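Side-chain contacts in ATP-citrate lyase beta-subunit (PDB 6HXJ), which probably takes part, as a subunit of ATP-citrate lyase, in the ATP-driven cleavage of citrate with CoA into oxaloacetate and acetyl-CoA: residues F13-I18 with H218-F223; V107-N112 with L177-E182; I138-E141 with N145-I148. One frame throughout, in Å; residues are numbered along the deposited sequence.

Contact 1: F13-I18 with H218-F223; sequences FNKWGI and HADWDF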
# COMPACT_ATOMS: atom_id res chain seq x y z
N PHE A 13 43.35 4.39 -50.36
CA PHE A 13 44.59 4.95 -50.84
C PHE A 13 44.42 6.44 -50.83
O PHE A 13 45.20 7.13 -50.20
CB PHE A 13 44.87 4.49 -52.25
CG PHE A 13 45.42 3.10 -52.33
CD1 PHE A 13 45.62 2.36 -51.18
CD2 PHE A 13 45.76 2.54 -53.55
CE1 PHE A 13 46.12 1.06 -51.24
CE2 PHE A 13 46.28 1.26 -53.61
CZ PHE A 13 46.46 0.52 -52.47
N ASN A 14 43.34 6.92 -51.47
CA ASN A 14 42.95 8.31 -51.54
C ASN A 14 42.98 8.94 -50.17
O ASN A 14 43.62 9.96 -49.97
CB ASN A 14 41.56 8.39 -52.11
CG ASN A 14 41.43 9.36 -53.20
OD1 ASN A 14 42.22 9.40 -54.14
ND2 ASN A 14 40.49 10.27 -53.01
N LYS A 15 42.33 8.29 -49.21
CA LYS A 15 42.27 8.72 -47.82
C LYS A 15 43.67 9.01 -47.23
O LYS A 15 43.86 10.03 -46.59
CB LYS A 15 41.54 7.65 -47.00
CG LYS A 15 41.57 7.87 -45.51
CD LYS A 15 40.48 7.10 -44.84
CE LYS A 15 40.87 6.78 -43.43
NZ LYS A 15 39.82 5.99 -42.73
N TRP A 16 44.63 8.12 -47.47
CA TRP A 16 45.98 8.29 -46.93
C TRP A 16 46.92 8.95 -47.94
O TRP A 16 48.14 8.84 -47.81
CB TRP A 16 46.52 6.94 -46.39
CG TRP A 16 45.70 6.47 -45.23
CD1 TRP A 16 44.58 5.69 -45.28
CD2 TRP A 16 45.82 6.92 -43.88
NE1 TRP A 16 44.03 5.57 -44.02
CE2 TRP A 16 44.75 6.35 -43.15
CE3 TRP A 16 46.71 7.78 -43.21
CZ2 TRP A 16 44.56 6.61 -41.79
CZ3 TRP A 16 46.51 8.04 -41.87
CH2 TRP A 16 45.45 7.45 -41.17
N GLY A 17 46.34 9.67 -48.89
CA GLY A 17 47.08 10.38 -49.92
C GLY A 17 48.05 9.50 -50.69
O GLY A 17 49.26 9.69 -50.59
N ILE A 18 47.51 8.53 -51.44
CA ILE A 18 48.31 7.63 -52.26
C ILE A 18 47.92 7.88 -53.72
O ILE A 18 46.73 7.85 -54.04
CB ILE A 18 48.16 6.16 -51.84
CG1 ILE A 18 48.65 5.95 -50.40
CG2 ILE A 18 48.84 5.21 -52.84
CD1 ILE A 18 48.28 4.62 -49.79
N HIS A 218 36.27 0.80 -37.72
CA HIS A 218 36.16 1.57 -38.97
C HIS A 218 34.74 1.80 -39.44
O HIS A 218 34.12 0.93 -40.08
CB HIS A 218 36.96 0.92 -40.10
CG HIS A 218 38.31 0.48 -39.68
ND1 HIS A 218 38.51 -0.72 -39.05
CD2 HIS A 218 39.49 1.14 -39.75
CE1 HIS A 218 39.79 -0.78 -38.78
NE2 HIS A 218 40.43 0.31 -39.18
N ALA A 219 34.25 3.02 -39.20
CA ALA A 219 32.93 3.46 -39.62
C ALA A 219 32.89 3.89 -41.11
O ALA A 219 31.81 3.99 -41.70
CB ALA A 219 32.47 4.60 -38.73
N ASP A 220 34.08 4.09 -41.71
CA ASP A 220 34.22 4.47 -43.11
C ASP A 220 34.27 3.27 -44.07
O ASP A 220 34.35 3.47 -45.28
CB ASP A 220 35.44 5.39 -43.29
CG ASP A 220 36.81 4.74 -43.29
OD1 ASP A 220 37.08 3.91 -42.38
OD2 ASP A 220 37.64 5.09 -44.16
N TRP A 221 34.19 2.03 -43.54
CA TRP A 221 34.24 0.80 -44.32
C TRP A 221 32.89 0.45 -44.91
O TRP A 221 32.27 -0.55 -44.53
CB TRP A 221 34.80 -0.36 -43.48
CG TRP A 221 36.30 -0.40 -43.34
CD1 TRP A 221 37.19 0.58 -43.66
CD2 TRP A 221 37.07 -1.48 -42.80
NE1 TRP A 221 38.47 0.17 -43.38
CE2 TRP A 221 38.43 -1.09 -42.84
CE3 TRP A 221 36.75 -2.76 -42.31
CZ2 TRP A 221 39.46 -1.92 -42.39
CZ3 TRP A 221 37.78 -3.57 -41.86
CH2 TRP A 221 39.11 -3.16 -41.91
N ASP A 222 32.44 1.26 -45.87
CA ASP A 222 31.19 1.03 -46.58
C ASP A 222 31.44 0.06 -47.75
O ASP A 222 31.33 0.44 -48.91
CB ASP A 222 30.51 2.35 -47.01
CG ASP A 222 31.33 3.37 -47.80
OD1 ASP A 222 32.58 3.38 -47.67
OD2 ASP A 222 30.73 4.17 -48.55
N PHE A 223 31.84 -1.18 -47.43
CA PHE A 223 32.13 -2.27 -48.37
C PHE A 223 32.06 -3.64 -47.67
O PHE A 223 32.20 -3.72 -46.44
CB PHE A 223 33.50 -2.10 -49.07
CG PHE A 223 34.70 -2.09 -48.15
CD1 PHE A 223 35.26 -3.27 -47.68
CD2 PHE A 223 35.29 -0.89 -47.77
CE1 PHE A 223 36.34 -3.25 -46.80
CE2 PHE A 223 36.40 -0.88 -46.92
CZ PHE A 223 36.92 -2.06 -46.45
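K15 and D220 meet in a salt bridge at the surface of the ATP-grasp region, where a Schellman motif ends helix 6-15. Their side chains approach from opposite directions. The lysine sends CG anti to its backbone N (chi1 172°) and stays extended to its tip, and the two side chains together span the 10.2 Å between the CA atoms of K15 and D220. NZ of K15 lies 2.8 Å from OD2 of D220 and meets it from above the carboxylate plane, 52° out of it. OD1 of D220 is farther off, 3.5 Å from the same NZ, so one oxygen carries the bond while the methylene CD of K15 runs alongside it. The Schellman motif is closed by I18 N bonding to F13 O and G17 N to N14 O, with G17 at positive phi as its C-prime residue. D220 belongs to the type I turn H218-W221; the rings of H218 and W221 stack beside it, joined by F223 from just after the turn. F223 CZ lies over one face of the W221 indole and H218 CG over the opposite one, both offset toward the rim. E182 joins the two segments, its OE2 bonding to K15 NZ and W16 NE1 and its OE1 to W221 NE1. Within the pile, W221 CZ2 sits 3.6 Å above the centre of the H218 ring.

Contact 2: V107-N112 with L177-E182; sequences VSIIGN and LCFDNE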
# COMPACT_ATOMS: atom_id res chain seq x y z
N VAL A 107 55.47 -2.22 -55.34
CA VAL A 107 55.37 -1.90 -53.91
C VAL A 107 54.37 -2.87 -53.31
O VAL A 107 53.31 -3.08 -53.86
CB VAL A 107 54.94 -0.45 -53.54
CG1 VAL A 107 54.76 -0.32 -52.03
CG2 VAL A 107 55.89 0.61 -54.07
N SER A 108 54.71 -3.46 -52.17
CA SER A 108 53.82 -4.31 -51.42
C SER A 108 54.25 -4.29 -49.98
O SER A 108 55.45 -4.28 -49.68
CB SER A 108 53.81 -5.74 -51.94
OG SER A 108 55.00 -6.44 -51.64
N ILE A 109 53.26 -4.28 -49.10
CA ILE A 109 53.43 -4.35 -47.65
C ILE A 109 52.59 -5.55 -47.15
O ILE A 109 51.37 -5.57 -47.34
CB ILE A 109 53.17 -2.98 -46.95
CG1 ILE A 109 53.33 -3.09 -45.44
CG2 ILE A 109 51.85 -2.32 -47.33
CD1 ILE A 109 54.00 -1.90 -44.81
N ILE A 110 53.28 -6.60 -46.69
CA ILE A 110 52.67 -7.86 -46.28
C ILE A 110 52.93 -8.07 -44.81
O ILE A 110 54.09 -8.08 -44.39
CB ILE A 110 53.13 -9.05 -47.17
CG1 ILE A 110 54.69 -9.17 -47.16
CG2 ILE A 110 52.60 -8.86 -48.59
CD1 ILE A 110 55.43 -9.94 -48.29
N GLY A 111 51.85 -8.17 -44.02
CA GLY A 111 51.94 -8.33 -42.58
C GLY A 111 52.52 -9.66 -42.15
O GLY A 111 52.42 -10.64 -42.90
N ASN A 112 53.13 -9.69 -40.97
CA ASN A 112 53.75 -10.88 -40.37
C ASN A 112 53.66 -10.79 -38.84
O ASN A 112 53.28 -9.74 -38.32
CB ASN A 112 55.21 -11.07 -40.84
CG ASN A 112 56.09 -9.87 -40.65
OD1 ASN A 112 56.22 -9.32 -39.55
ND2 ASN A 112 56.70 -9.42 -41.73
N LEU A 177 51.36 4.09 -43.48
CA LEU A 177 50.34 4.72 -42.63
C LEU A 177 48.99 4.07 -42.92
O LEU A 177 48.27 3.73 -41.99
CB LEU A 177 50.27 6.25 -42.88
CG LEU A 177 51.19 7.05 -42.04
CD1 LEU A 177 51.17 8.52 -42.45
CD2 LEU A 177 50.90 6.82 -40.58
N CYS A 178 48.70 3.84 -44.22
CA CYS A 178 47.48 3.22 -44.69
C CYS A 178 47.39 1.84 -44.13
O CYS A 178 46.34 1.47 -43.64
CB CYS A 178 47.41 3.22 -46.22
SG CYS A 178 45.94 2.42 -46.93
N PHE A 179 48.49 1.08 -44.13
CA PHE A 179 48.52 -0.29 -43.62
C PHE A 179 48.27 -0.30 -42.13
O PHE A 179 47.39 -1.03 -41.66
CB PHE A 179 49.85 -0.96 -43.97
CG PHE A 179 49.92 -2.43 -43.63
CD1 PHE A 179 50.22 -2.85 -42.34
CD2 PHE A 179 49.76 -3.40 -44.60
CE1 PHE A 179 50.33 -4.20 -42.02
CE2 PHE A 179 49.89 -4.75 -44.30
CZ PHE A 179 50.16 -5.15 -43.00
N ASP A 180 49.02 0.52 -41.40
CA ASP A 180 48.92 0.62 -39.95
C ASP A 180 47.49 0.98 -39.52
O ASP A 180 46.86 0.24 -38.75
CB ASP A 180 49.94 1.67 -39.44
CG ASP A 180 50.52 1.42 -38.06
OD1 ASP A 180 50.57 2.37 -37.24
OD2 ASP A 180 51.06 0.31 -37.83
N ASN A 181 46.95 2.04 -40.12
CA ASN A 181 45.65 2.61 -39.80
C ASN A 181 44.42 1.89 -40.36
O ASN A 181 43.32 2.06 -39.83
CB ASN A 181 45.65 4.05 -40.19
CG ASN A 181 46.43 4.87 -39.18
OD1 ASN A 181 45.91 5.27 -38.14
ND2 ASN A 181 47.72 5.09 -39.43
N GLU A 182 44.58 1.11 -41.42
CA GLU A 182 43.42 0.43 -41.98
C GLU A 182 43.30 -1.04 -41.58
O GLU A 182 42.50 -1.76 -42.17
CB GLU A 182 43.33 0.58 -43.53
CG GLU A 182 43.04 1.98 -44.04
CD GLU A 182 41.82 2.70 -43.51
OE1 GLU A 182 40.75 2.08 -43.37
OE2 GLU A 182 41.95 3.92 -43.25
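Strand 107-112 and helix segment 177-181 come nearest at I109 and F179, whose CA atoms are 7.5 Å apart; the two axes run in the same general direction, 28° from parallel, with a closest approach of 10.0 Å. F179 bridges this spacing, its CG anti to the backbone N (chi1 -174°), which extends the phenyl ring from the helix to the strand. I109 lays CG1 over one ring face, a CH-pi contact 4.0 Å from the ring centroid and offset toward the rim, while its CG2 branch touches CD2 of F179 at 3.6 Å. Helix 163-181 thereby packs against the antiparallel sheet of the ATP-grasp region, and L175 and I176 of this helix also touch I109. Farther along the ring, CE2 of F179 meets the carbonyl O of I109 at 3.5 Å. CZ of F179 lies 3.6 Å from N of G111, which has no side chain to stand in its way. A116 and A184 of the flanking strands also touch the ring. At the helix end, N181 ND2 donates to L177 O (3.0 Å), which lies in the plane of the N181 amide and also accepts from N181 N.

Contact 3: I138-E141 with N145-I148; sequences IQIE and NPTI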
# COMPACT_ATOMS: atom_id res chain seq x y z
N ILE A 138 62.40 -4.54 -46.50
CA ILE A 138 62.70 -4.15 -45.12
C ILE A 138 61.58 -4.64 -44.21
O ILE A 138 60.44 -4.69 -44.64
CB ILE A 138 63.09 -2.68 -44.84
CG1 ILE A 138 61.93 -1.71 -45.12
CG2 ILE A 138 64.35 -2.28 -45.54
CD1 ILE A 138 61.49 -0.96 -43.90
N GLN A 139 61.91 -4.98 -42.97
CA GLN A 139 60.93 -5.42 -42.00
C GLN A 139 60.56 -4.26 -41.08
O GLN A 139 61.43 -3.68 -40.42
CB GLN A 139 61.46 -6.62 -41.21
CG GLN A 139 60.71 -6.94 -39.91
CD GLN A 139 59.37 -7.53 -40.14
OE1 GLN A 139 59.13 -8.20 -41.13
NE2 GLN A 139 58.48 -7.30 -39.21
N ILE A 140 59.28 -3.88 -41.10
CA ILE A 140 58.74 -2.82 -40.26
C ILE A 140 58.25 -3.47 -38.99
O ILE A 140 57.26 -4.20 -39.01
CB ILE A 140 57.64 -1.99 -40.97
CG1 ILE A 140 58.22 -1.27 -42.19
CG2 ILE A 140 56.98 -0.99 -40.01
CD1 ILE A 140 57.40 -1.34 -43.32
N GLU A 141 58.97 -3.24 -37.88
CA GLU A 141 58.56 -3.77 -36.58
C GLU A 141 57.31 -3.05 -36.13
O GLU A 141 57.15 -1.86 -36.43
CB GLU A 141 59.68 -3.64 -35.55
CG GLU A 141 60.70 -4.77 -35.65
CD GLU A 141 60.15 -6.18 -35.50
OE1 GLU A 141 59.58 -6.49 -34.42
OE2 GLU A 141 60.28 -6.97 -36.46
N ASN A 145 57.52 2.30 -36.94
CA ASN A 145 57.47 2.69 -38.35
C ASN A 145 58.68 3.53 -38.81
O ASN A 145 59.09 4.45 -38.09
CB ASN A 145 56.13 3.38 -38.67
CG ASN A 145 54.90 2.52 -38.49
OD1 ASN A 145 54.96 1.33 -38.13
ND2 ASN A 145 53.75 3.12 -38.73
N PRO A 146 59.29 3.19 -39.98
CA PRO A 146 60.50 3.93 -40.42
C PRO A 146 60.23 5.38 -40.78
O PRO A 146 59.10 5.76 -41.04
CB PRO A 146 61.03 3.12 -41.61
CG PRO A 146 59.87 2.33 -42.11
CD PRO A 146 58.94 2.12 -40.94
N THR A 147 61.30 6.18 -40.76
CA THR A 147 61.22 7.60 -41.13
C THR A 147 61.29 7.71 -42.64
O THR A 147 61.66 6.74 -43.30
CB THR A 147 62.33 8.41 -40.47
OG1 THR A 147 63.61 8.09 -41.04
CG2 THR A 147 62.36 8.27 -38.95
N ILE A 148 60.95 8.89 -43.18
CA ILE A 148 60.97 9.08 -44.63
C ILE A 148 62.37 8.82 -45.21
O ILE A 148 62.44 8.10 -46.20
CB ILE A 148 60.35 10.42 -45.08
CG1 ILE A 148 58.82 10.37 -44.87
CG2 ILE A 148 60.66 10.74 -46.57
CD1 ILE A 148 58.11 11.66 -44.91
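Apolar contact between I140 and P146 dominates where the chain leaves strand 136-141 and doubles back toward helix 148-158. The two side chains meet at about a right angle, CG1 of I140 lying 3.7 Å from CD of the proline ring. With CG1 anti to the carbonyl carbon (chi1 -63°) and CG2 anti to the backbone N, both branches of I140 reach P146 CD. From two residues back on the same side of the strand, I138 adds its CD1, 4.1 Å from P146 CG, so P146 CG touches both isoleucines and CD touches I140. This is a strand-to-helix connection at the outermost strand, within this chain, of the antiparallel ATP-grasp sheet, and I176 of helix 163-181 touches I140 as well. An alanine in place of I140 would take away both branches and would probably leave P146 CD and the side chain of N145 without their apolar neighbour on the strand. Polar atoms meet the strand only by van der Waals contact: OD1 of N145 lies 3.6 Å from CG2 of I140, and no hydrogen bond joins the two segments. Within the strand, Q139 NE2 makes a weak bond to E141 OE2 at 3.3 Å. On the other segment T147 takes the N-cap position of helix 148-158, its N bonded to OE1 of Q150.

All three contacts lie in the ATP-grasp region, on the same side of the chain's centre. Contacts 1 and 3 are at the surface; contact 2, between them, is partly buried. Contacts 2 and 3 share the antiparallel sheet and are apolar, one through an aromatic face and the other through a proline; they touch where I109 CD1 meets I140 CD1 and where N112 ND2 bonds to Q139 OE1. Contact 1 relies on charge instead and joins a helix end to a loop. It meets contact 2 at the end of helix 163-181, where W16 CZ2 packs on N181 CB. Contacts 1 and 3 do not touch, their nearest atoms being about 9 Å apart.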